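Local coordinates for protein putative reductase (Peptoclostridium difficile, PDB 5J6C) that probably acts as an FMN-dependent nitroreductase that reduces nitro compounds, with a functional link to the antibiotic metronidazole, at residues A[162-165]-A[166-170]. Numbering follows the deposited sequence.
Sequences LKVP and SKYSV
The Tyr168 side chain lies alongside Pro165 across a type I beta turn running from Pro165 to Tyr168, and Tyr168 N donates a hydrogen bond to Pro165 O at 3.2 Å. The N-H points well at the oxygen (159°), although the nitrogen sits above the carbonyl plane, 42° out of it. The same oxygen lies at the edge of the tyrosine ring, 3.5 Å from Tyr168 CD2. Proline suits the opening of the turn: it needs only its carbonyl as acceptor, and its apolar CG and CD lie beside the CD2/CE2 side of the ring, with Pro165 CD 3.7 Å from Tyr168 CD2. Val164 crosses the tyrosine side chain at about a right angle. With CG1 anti to the backbone N (chi1 179°), that methyl of Val164 reaches Tyr168 CB at 3.5 Å, a branched apolar group suited to packing on a buried aromatic residue. This is the connection from helix 154-162 to strand 168-177, an inner strand of the antiparallel sheet in the nitroreductase fold. Lys163 is the first residue past the helix to leave helical geometry, with positive phi, and the turn then delivers Tyr168 into the strand. Of its two corners, Ser166 is exposed, as befits a small polar residue, while Lys167 lays its aliphatic CG 3.8 Å above one face of the tyrosine ring, offset toward the rim, and its amine makes a weak, long ion pair with Asp109. Farther out, Phe201 of the second subunit packs on Val164 and Pro165 and meets the Tyr168 ring, placing the turn at the dimer interface.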
loop_
_atom_site.group_PDB
_atom_site.type_symbol
_atom_site.label_atom_id
_atom_site.label_comp_id
_atom_site.label_asym_id
_atom_site.label_seq_id
_atom_site.Cartn_x
_atom_site.Cartn_y
_atom_site.Cartn_z
ATOM N N LEU A 162 21.573 9.988 3.478
ATOM C CA LEU A 162 21.545 9.622 2.066
ATOM C C LEU A 162 21.592 10.834 1.132
ATOM O O LEU A 162 21.429 10.676 -0.083
ATOM C CB LEU A 162 20.300 8.773 1.781
ATOM C CG LEU A 162 20.226 7.475 2.590
ATOM C CD1 LEU A 162 18.993 6.722 2.187
ATOM C CD2 LEU A 162 21.479 6.620 2.358
ATOM N N LYS A 163 21.793 12.036 1.678
ATOM C CA LYS A 163 21.959 13.258 0.890
ATOM C C LYS A 163 20.717 13.560 0.048
ATOM O O LYS A 163 20.808 13.997 -1.095
ATOM C CB LYS A 163 23.224 13.178 0.030
ATOM C CG LYS A 163 24.483 13.023 0.857
ATOM C CD LYS A 163 24.839 14.358 1.501
ATOM C CE LYS A 163 26.159 14.316 2.271
ATOM N NZ LYS A 163 27.169 15.340 1.824
ATOM N N VAL A 164 19.548 13.364 0.646
ATOM C CA VAL A 164 18.264 13.546 -0.038
ATOM C C VAL A 164 17.849 15.002 0.036
ATOM O O VAL A 164 17.808 15.571 1.141
ATOM C CB VAL A 164 17.208 12.649 0.600
ATOM C CG1 VAL A 164 15.868 12.853 -0.087
ATOM C CG2 VAL A 164 17.655 11.199 0.545
ATOM N N PRO A 165 17.491 15.647 -1.079
ATOM C CA PRO A 165 17.030 17.038 -1.020
ATOM C C PRO A 165 15.751 17.162 -0.201
ATOM O O PRO A 165 14.995 16.204 -0.018
ATOM C CB PRO A 165 16.785 17.403 -2.490
ATOM C CG PRO A 165 17.574 16.401 -3.265
ATOM C CD PRO A 165 17.549 15.144 -2.464
ATOM N N SER A 166 15.503 18.383 0.271
ATOM C CA SER A 166 14.445 18.632 1.243
ATOM C C SER A 166 13.046 18.533 0.658
ATOM O O SER A 166 12.090 18.375 1.422
ATOM C CB SER A 166 14.623 20.017 1.855
ATOM O OG SER A 166 14.764 20.964 0.815
ATOM N N LYS A 167 12.879 18.656 -0.659
ATOM C CA LYS A 167 11.526 18.510 -1.188
ATOM C C LYS A 167 10.997 17.090 -1.033
ATOM O O LYS A 167 9.790 16.879 -1.176
ATOM C CB LYS A 167 11.468 18.935 -2.659
ATOM C CG LYS A 167 12.263 18.070 -3.626
ATOM C CD LYS A 167 11.982 18.502 -5.070
ATOM C CE LYS A 167 12.691 17.609 -6.066
ATOM N NZ LYS A 167 12.029 17.676 -7.398
ATOM N N TYR A 168 11.868 16.128 -0.734
ATOM C CA TYR A 168 11.494 14.739 -0.540
ATOM C C TYR A 168 11.226 14.449 0.927
ATOM O O TYR A 168 11.851 15.026 1.822
ATOM C CB TYR A 168 12.597 13.805 -1.040
ATOM C CG TYR A 168 12.868 13.933 -2.513
ATOM C CD1 TYR A 168 12.019 13.347 -3.442
ATOM C CD2 TYR A 168 13.963 14.653 -2.979
ATOM C CE1 TYR A 168 12.255 13.465 -4.786
ATOM C CE2 TYR A 168 14.208 14.773 -4.327
ATOM C CZ TYR A 168 13.349 14.174 -5.225
ATOM O OH TYR A 168 13.576 14.282 -6.566
ATOM N N SER A 169 10.303 13.522 1.161
ATOM C CA SER A 169 10.047 12.962 2.475
ATOM C C SER A 169 10.292 11.454 2.440
ATOM O O SER A 169 10.035 10.799 1.427
ATOM C CB SER A 169 8.609 13.263 2.912
ATOM O OG SER A 169 8.388 12.803 4.228
ATOM N N VAL A 170 10.771 10.899 3.555
ATOM C CA VAL A 170 11.073 9.472 3.653
ATOM C C VAL A 170 9.878 8.759 4.258
ATOM O O VAL A 170 9.429 9.102 5.356
ATOM C CB VAL A 170 12.342 9.204 4.479
ATOM C CG1 VAL A 170 12.666 7.706 4.453
ATOM C CG2 VAL A 170 13.509 10.009 3.942
#